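Local coordinates for uncharacterized protein MT2708 (Mycobacterium tuberculosis, PDB 2FGG) that is of unknown function but belongs to the Rv2632c-like family, related to Rv1738 of the same organism, at residues Cys11-Val15 against Lys27-Trp32; Gly39-Leu45 against Leu59-Ala64. One frame throughout, in Å; residues are numbered along the deposited sequence.

Contact 1 of 2, residues Cys11-Val15 against Lys27-Trp32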
ATOM      1  N   CYS A  11       9.700  -0.365 -10.694  1.00 69.27           N
ATOM      2  CA  CYS A  11       8.755  -1.280 -10.065  1.00 69.74           C
ATOM      3  C   CYS A  11       7.382  -1.049 -10.637  1.00 69.57           C
ATOM      4  O   CYS A  11       7.129  -0.051 -11.305  1.00 69.90           O
ATOM      5  CB  CYS A  11       8.654  -1.038  -8.558  1.00 69.44           C
ATOM      6  SG  CYS A  11      10.182  -1.174  -7.690  1.00 71.52           S
ATOM      7  N   GLN A  12       6.499  -1.990 -10.353  1.00 69.51           N
ATOM      8  CA  GLN A  12       5.084  -1.763 -10.478  1.00 69.33           C
ATOM      9  C   GLN A  12       4.410  -2.233  -9.216  1.00 68.86           C
ATOM     10  O   GLN A  12       4.754  -3.282  -8.668  1.00 68.90           O
ATOM     11  CB  GLN A  12       4.522  -2.490 -11.685  1.00 69.70           C
ATOM     12  CG  GLN A  12       4.744  -1.721 -12.954  1.00 71.28           C
ATOM     13  CD  GLN A  12       3.899  -2.230 -14.068  1.00 73.34           C
ATOM     14  OE1 GLN A  12       3.948  -3.416 -14.404  1.00 74.41           O
ATOM     15  NE2 GLN A  12       3.100  -1.345 -14.657  1.00 74.31           N
ATOM     16  N   ILE A  13       3.469  -1.430  -8.743  1.00 68.02           N
ATOM     17  CA  ILE A  13       2.624  -1.810  -7.641  1.00 67.39           C
ATOM     18  C   ILE A  13       1.289  -2.189  -8.265  1.00 67.43           C
ATOM     19  O   ILE A  13       0.698  -1.399  -8.998  1.00 67.34           O
ATOM     20  CB  ILE A  13       2.489  -0.661  -6.623  1.00 67.13           C
ATOM     21  CG1 ILE A  13       3.838  -0.403  -5.951  1.00 66.29           C
ATOM     22  CG2 ILE A  13       1.446  -0.980  -5.562  1.00 66.75           C
ATOM     23  CD1 ILE A  13       3.972   0.971  -5.391  1.00 64.26           C
ATOM     24  N   ASP A  14       0.847  -3.414  -7.996  1.00 67.21           N
ATOM     25  CA  ASP A  14      -0.388  -3.954  -8.552  1.00 67.28           C
ATOM     26  C   ASP A  14      -1.546  -3.712  -7.586  1.00 67.21           C
ATOM     27  O   ASP A  14      -1.598  -4.323  -6.520  1.00 67.36           O
ATOM     28  CB  ASP A  14      -0.229  -5.456  -8.812  1.00 67.19           C
ATOM     29  CG  ASP A  14       0.793  -5.770  -9.911  1.00 67.93           C
ATOM     30  OD1 ASP A  14       0.788  -5.105 -10.968  1.00 68.21           O
ATOM     31  OD2 ASP A  14       1.595  -6.709  -9.725  1.00 68.99           O
ATOM     32  N   VAL A  15      -2.473  -2.832  -7.964  1.00 67.14           N
ATOM     33  CA  VAL A  15      -3.616  -2.484  -7.105  1.00 66.83           C
ATOM     34  C   VAL A  15      -4.882  -3.212  -7.537  1.00 66.82           C
ATOM     35  O   VAL A  15      -5.233  -3.198  -8.710  1.00 66.53           O
ATOM     36  CB  VAL A  15      -3.910  -0.957  -7.088  1.00 66.88           C
ATOM     37  CG1 VAL A  15      -4.991  -0.630  -6.059  1.00 66.71           C
ATOM     38  CG2 VAL A  15      -2.656  -0.169  -6.792  1.00 65.96           C
ATOM     39  N   LYS A  27      -6.129  -3.573  -2.240  1.00 65.17           N
ATOM     40  CA  LYS A  27      -4.867  -4.205  -1.931  1.00 64.96           C
ATOM     41  C   LYS A  27      -3.823  -3.664  -2.902  1.00 65.08           C
ATOM     42  O   LYS A  27      -4.053  -3.661  -4.112  1.00 65.16           O
ATOM     43  CB  LYS A  27      -4.997  -5.720  -2.047  1.00 64.71           C
ATOM     44  CG  LYS A  27      -5.782  -6.341  -0.901  1.00 64.69           C
ATOM     45  CD  LYS A  27      -6.052  -7.815  -1.122  1.00 63.47           C
ATOM     46  CE  LYS A  27      -6.599  -8.437   0.134  1.00 63.36           C
ATOM     47  NZ  LYS A  27      -6.436  -9.909   0.102  1.00 64.13           N
ATOM     48  N   ALA A  28      -2.705  -3.164  -2.361  1.00 65.10           N
ATOM     49  CA  ALA A  28      -1.560  -2.705  -3.161  1.00 65.10           C
ATOM     50  C   ALA A  28      -0.349  -3.610  -2.922  1.00 65.34           C
ATOM     51  O   ALA A  28       0.249  -3.586  -1.847  1.00 65.55           O
ATOM     52  CB  ALA A  28      -1.225  -1.266  -2.839  1.00 65.19           C
ATOM     53  N   ARG A  29      -0.001  -4.408  -3.930  1.00 65.41           N
ATOM     54  CA  ARG A  29       1.063  -5.403  -3.818  1.00 65.62           C
ATOM     55  C   ARG A  29       2.366  -4.929  -4.445  1.00 65.04           C
ATOM     56  O   ARG A  29       2.394  -4.521  -5.595  1.00 65.10           O
ATOM     57  CB  ARG A  29       0.626  -6.734  -4.448  1.00 65.43           C
ATOM     58  CG  ARG A  29       1.717  -7.814  -4.446  1.00 66.64           C
ATOM     59  CD  ARG A  29       1.309  -9.084  -5.184  1.00 67.06           C
ATOM     60  NE  ARG A  29       0.683  -8.800  -6.475  1.00 70.62           N
ATOM     61  CZ  ARG A  29       0.169  -9.720  -7.292  1.00 71.33           C
ATOM     62  NH1 ARG A  29       0.208 -11.011  -6.970  1.00 71.85           N
ATOM     63  NH2 ARG A  29      -0.382  -9.345  -8.439  1.00 71.72           N
ATOM     64  N   LEU A  30       3.441  -4.999  -3.671  1.00 64.82           N
ATOM     65  CA  LEU A  30       4.783  -4.687  -4.150  1.00 64.42           C
ATOM     66  C   LEU A  30       5.727  -5.858  -3.857  1.00 64.63           C
ATOM     67  O   LEU A  30       5.755  -6.376  -2.737  1.00 64.81           O
ATOM     68  CB  LEU A  30       5.292  -3.395  -3.489  1.00 64.24           C
ATOM     69  CG  LEU A  30       6.763  -2.982  -3.640  1.00 63.80           C
ATOM     70  CD1 LEU A  30       7.140  -2.687  -5.091  1.00 62.25           C
ATOM     71  CD2 LEU A  30       7.064  -1.786  -2.762  1.00 63.60           C
ATOM     72  N   SER A  31       6.480  -6.287  -4.866  1.00 64.66           N
ATOM     73  CA  SER A  31       7.554  -7.250  -4.665  1.00 64.75           C
ATOM     74  C   SER A  31       8.816  -6.489  -4.318  1.00 64.80           C
ATOM     75  O   SER A  31       9.310  -5.702  -5.126  1.00 64.62           O
ATOM     76  CB  SER A  31       7.779  -8.090  -5.918  1.00 64.82           C
ATOM     77  OG  SER A  31       6.797  -9.100  -6.035  1.00 65.56           O
ATOM     78  N   TRP A  32       9.328  -6.712  -3.111  1.00 65.22           N
ATOM     79  CA  TRP A  32      10.473  -5.940  -2.616  1.00 65.80           C
ATOM     80  C   TRP A  32      11.395  -6.733  -1.693  1.00 66.39           C
ATOM     81  O   TRP A  32      10.941  -7.377  -0.748  1.00 66.50           O
ATOM     82  CB  TRP A  32      10.012  -4.649  -1.923  1.00 65.41           C
ATOM     83  CG  TRP A  32      11.149  -3.744  -1.582  1.00 64.91           C
ATOM     84  CD1 TRP A  32      11.703  -3.552  -0.352  1.00 64.63           C
ATOM     85  CD2 TRP A  32      11.895  -2.930  -2.492  1.00 64.84           C
ATOM     86  NE1 TRP A  32      12.743  -2.659  -0.436  1.00 64.49           N
ATOM     87  CE2 TRP A  32      12.885  -2.263  -1.739  1.00 64.68           C
ATOM     88  CE3 TRP A  32      11.824  -2.699  -3.874  1.00 64.53           C
ATOM     89  CZ2 TRP A  32      13.799  -1.375  -2.320  1.00 64.78           C
ATOM     90  CZ3 TRP A  32      12.737  -1.819  -4.452  1.00 64.62           C
ATOM     91  CH2 TRP A  32      13.707  -1.167  -3.674  1.00 64.81           C
TER
HETATM   92  O   HOH W   1       5.715  -5.293  -7.573  1.00 62.22           O
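D14 and R29 face each other as the hydrogen-bonded pair of two antiparallel strands, and their side chains rise from the same face of the sheet. The backbone bonds run both ways: D14 N gives to R29 O at 3.1 Å, and R29 N gives to D14 O at 3.0 Å. The R29 chain leaves extended, CG anti to the backbone N, then bends at chi3 (46°), which carries the guanidinium across D14. A long salt bridge results, D14 OD2 to R29 NH2 at 3.5 Å; the two planes stand 71° apart, so the groups do not meet as a flat two-pronged pair. On the other face the contact is apolar. I13 sends its CG2 branch to A28 CB at 3.8 Å, while CG1 leans on L30 CD1 at 4.1 Å; that same methyl of L30 also meets C11 CB. Beyond it, C11 SG lies obliquely by the W32 ring, 4.2 Å from CZ3. Where the strands diverge, a water takes over, donating to Q12 O and accepting from S31 N. A28 and L30 continue this apolar layer onto L65, L68 and L72 of the helix. The arrangement is that of an antiparallel beta hairpin, strands 14-19 and 24-32, with a polar outer face and a helix-covered inner one.

Contact 2 of 2, residues Gly39-Leu45 against Leu59-Ala64; sequences GVGLARL and LAIARA
G41 lies directly against the helix, its CA 3.7 Å from R63 CB and its backbone so near A64 that the two CA atoms are 3.9 Å apart. This is the tight part: G39 and G41, having no side chains, let the strand backbone lie right on the helix backbone. Their CA-H groups point at carbonyls, G39 CA to A64 O at 3.4 Å and G41 CA to A60 O at 3.5 Å. The small methyls of A60 and A64 keep the helix low on the strand. Toward 43-45 the contact changes to side chains. L59 CD2 reaches A43 CB and, at 3.7 Å, L45 CD2, while its CD1 lies over one face of the R63 guanidinium. Extended from CG to NE, R63 reaches along the strand's flank, and NH1 donates to L42 O at 2.8 Å. The R44 end is the looser, exposed side. R44 follows a cis peptide bond and its placing is doubtful, CD being too close to R63 NH1; the nearness of two like charges would if anything be repulsive. The chemistry thus implies a close glycine-alanine interface, with one arginine tying the helix to the end of the strand.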
ATOM      1  N   GLY A  39      -0.244  -3.747   0.981  1.00 64.65           N
ATOM      2  CA  GLY A  39      -0.951  -2.739   1.751  1.00 63.83           C
ATOM      3  C   GLY A  39      -2.436  -2.955   1.565  1.00 63.13           C
ATOM      4  O   GLY A  39      -2.897  -3.175   0.446  1.00 62.87           O
ATOM      5  N   VAL A  40      -3.187  -2.920   2.662  1.00 62.48           N
ATOM      6  CA  VAL A  40      -4.621  -3.158   2.605  1.00 61.89           C
ATOM      7  C   VAL A  40      -5.363  -1.929   3.109  1.00 61.67           C
ATOM      8  O   VAL A  40      -5.035  -1.396   4.164  1.00 61.57           O
ATOM      9  CB  VAL A  40      -5.024  -4.420   3.404  1.00 61.90           C
ATOM     10  CG1 VAL A  40      -6.440  -4.851   3.045  1.00 61.77           C
ATOM     11  CG2 VAL A  40      -4.060  -5.564   3.126  1.00 61.55           C
ATOM     12  N   GLY A  41      -6.347  -1.483   2.331  1.00 61.64           N
ATOM     13  CA  GLY A  41      -7.177  -0.335   2.677  1.00 62.00           C
ATOM     14  C   GLY A  41      -8.668  -0.604   2.541  1.00 62.29           C
ATOM     15  O   GLY A  41      -9.090  -1.318   1.639  1.00 61.84           O
ATOM     16  N   LEU A  42      -9.462  -0.019   3.435  1.00 62.99           N
ATOM     17  CA  LEU A  42     -10.902  -0.256   3.486  1.00 64.10           C
ATOM     18  C   LEU A  42     -11.695   1.020   3.698  1.00 64.74           C
ATOM     19  O   LEU A  42     -11.359   1.822   4.561  1.00 64.67           O
ATOM     20  CB  LEU A  42     -11.227  -1.217   4.625  1.00 64.12           C
ATOM     21  CG  LEU A  42     -11.006  -2.700   4.356  1.00 64.87           C
ATOM     22  CD1 LEU A  42     -10.301  -3.352   5.532  1.00 65.65           C
ATOM     23  CD2 LEU A  42     -12.337  -3.381   4.062  1.00 65.91           C
ATOM     24  N   ALA A  43     -12.743   1.187   2.897  1.00 65.93           N
ATOM     25  CA  ALA A  43     -13.776   2.200   3.088  1.00 67.46           C
ATOM     26  C   ALA A  43     -15.067   1.394   3.002  1.00 68.72           C
ATOM     27  O   ALA A  43     -15.122   0.528   2.141  1.00 69.08           O
ATOM     28  CB  ALA A  43     -13.703   3.201   1.967  1.00 67.30           C
ATOM     29  N   ARG A  44     -16.125   1.600   3.803  1.00 70.58           N
ATOM     30  CA  ARG A  44     -16.556   2.757   4.621  1.00 72.46           C
ATOM     31  C   ARG A  44     -17.903   3.159   4.021  1.00 73.15           C
ATOM     32  O   ARG A  44     -18.792   2.316   3.914  1.00 73.39           O
ATOM     33  CB  ARG A  44     -15.570   3.941   4.691  1.00 72.62           C
ATOM     34  CG  ARG A  44     -14.824   4.083   6.032  1.00 73.38           C
ATOM     35  CD  ARG A  44     -14.208   5.472   6.214  1.00 73.59           C
ATOM     36  NE  ARG A  44     -15.011   6.359   7.062  1.00 77.34           N
ATOM     37  CZ  ARG A  44     -15.755   7.380   6.624  1.00 78.91           C
ATOM     38  NH1 ARG A  44     -15.819   7.669   5.326  1.00 79.38           N
ATOM     39  NH2 ARG A  44     -16.444   8.120   7.493  1.00 79.56           N
ATOM     40  N   LEU A  45     -18.038   4.435   3.646  1.00 74.32           N
ATOM     41  CA  LEU A  45     -19.130   4.982   2.804  1.00 75.39           C
ATOM     42  C   LEU A  45     -20.390   4.115   2.547  1.00 76.23           C
ATOM     43  O   LEU A  45     -20.316   3.157   1.772  1.00 76.47           O
ATOM     44  CB  LEU A  45     -18.558   5.448   1.445  1.00 75.32           C
ATOM     45  CG  LEU A  45     -17.620   6.661   1.270  1.00 75.38           C
ATOM     46  CD1 LEU A  45     -18.290   7.985   1.623  1.00 75.95           C
ATOM     47  CD2 LEU A  45     -16.316   6.523   2.038  1.00 75.21           C
ATOM     48  N   LEU A  59     -10.499   6.296  -1.730  1.00 52.29           N
ATOM     49  CA  LEU A  59     -10.232   6.253  -0.295  1.00 51.77           C
ATOM     50  C   LEU A  59      -9.603   4.926   0.118  1.00 52.12           C
ATOM     51  O   LEU A  59      -8.710   4.894   0.962  1.00 52.34           O
ATOM     52  CB  LEU A  59     -11.509   6.508   0.511  1.00 51.54           C
ATOM     53  CG  LEU A  59     -11.432   6.525   2.042  1.00 50.91           C
ATOM     54  CD1 LEU A  59     -10.278   7.372   2.549  1.00 49.81           C
ATOM     55  CD2 LEU A  59     -12.747   7.008   2.639  1.00 50.87           C
ATOM     56  N   ALA A  60     -10.078   3.833  -0.468  1.00 52.44           N
ATOM     57  CA  ALA A  60      -9.504   2.527  -0.209  1.00 52.81           C
ATOM     58  C   ALA A  60      -8.070   2.478  -0.708  1.00 53.25           C
ATOM     59  O   ALA A  60      -7.198   1.984  -0.010  1.00 54.17           O
ATOM     60  CB  ALA A  60     -10.321   1.447  -0.857  1.00 52.53           C
ATOM     61  N   ILE A  61      -7.828   2.986  -1.911  1.00 53.59           N
ATOM     62  CA  ILE A  61      -6.482   2.998  -2.471  1.00 54.13           C
ATOM     63  C   ILE A  61      -5.556   3.832  -1.594  1.00 54.50           C
ATOM     64  O   ILE A  61      -4.445   3.417  -1.291  1.00 55.44           O
ATOM     65  CB  ILE A  61      -6.457   3.541  -3.916  1.00 54.26           C
ATOM     66  CG1 ILE A  61      -7.264   2.639  -4.850  1.00 54.67           C
ATOM     67  CG2 ILE A  61      -5.037   3.618  -4.429  1.00 54.84           C
ATOM     68  CD1 ILE A  61      -7.470   3.238  -6.227  1.00 56.00           C
ATOM     69  N   ALA A  62      -6.018   5.004  -1.177  1.00 54.50           N
ATOM     70  CA  ALA A  62      -5.238   5.865  -0.306  1.00 54.42           C
ATOM     71  C   ALA A  62      -4.827   5.135   0.976  1.00 54.53           C
ATOM     72  O   ALA A  62      -3.681   5.202   1.390  1.00 55.26           O
ATOM     73  CB  ALA A  62      -6.007   7.146   0.004  1.00 53.89           C
ATOM     74  N   ARG A  63      -5.761   4.432   1.600  1.00 54.58           N
ATOM     75  CA  ARG A  63      -5.466   3.681   2.827  1.00 54.37           C
ATOM     76  C   ARG A  63      -4.543   2.484   2.571  1.00 55.17           C
ATOM     77  O   ARG A  63      -3.682   2.174   3.393  1.00 55.68           O
ATOM     78  CB  ARG A  63      -6.756   3.249   3.507  1.00 53.47           C
ATOM     79  CG  ARG A  63      -7.624   4.423   3.870  1.00 51.83           C
ATOM     80  CD  ARG A  63      -8.915   4.023   4.513  1.00 49.30           C
ATOM     81  NE  ARG A  63      -9.411   5.130   5.321  1.00 48.81           N
ATOM     82  CZ  ARG A  63     -10.687   5.361   5.587  1.00 47.97           C
ATOM     83  NH1 ARG A  63     -11.621   4.562   5.104  1.00 47.31           N
ATOM     84  NH2 ARG A  63     -11.027   6.405   6.329  1.00 48.21           N
ATOM     85  N   ALA A  64      -4.714   1.833   1.424  1.00 55.56           N
ATOM     86  CA  ALA A  64      -3.828   0.760   1.017  1.00 56.27           C
ATOM     87  C   ALA A  64      -2.395   1.251   0.836  1.00 56.63           C
ATOM     88  O   ALA A  64      -1.465   0.601   1.273  1.00 57.48           O
ATOM     89  CB  ALA A  64      -4.333   0.103  -0.241  1.00 55.85           C
TER

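In the fold
Contact 1 is mostly a surface contact, pairing the outer strand 14-19 with the central strand 24-32, whereas contact 2 is partly buried and sets the opposite outer strand, 35-43, on helix 54-83. Their centres lie about 15 Å apart, yet the sheet joins them: A28 N of contact 1 meets G39 O of contact 2 at 2.8 Å, a probable hydrogen bond. V15 also packs on I61 and A28 on A64, so the helix bridges both. Paired backbone bonds and an exposed salt bridge mark the first; the second relies on glycine and alanine closeness and a single side-chain-to-carbonyl bond. Contact 1 pairs two strands of the three-stranded antiparallel sheet; contact 2 seats its third on the long helix.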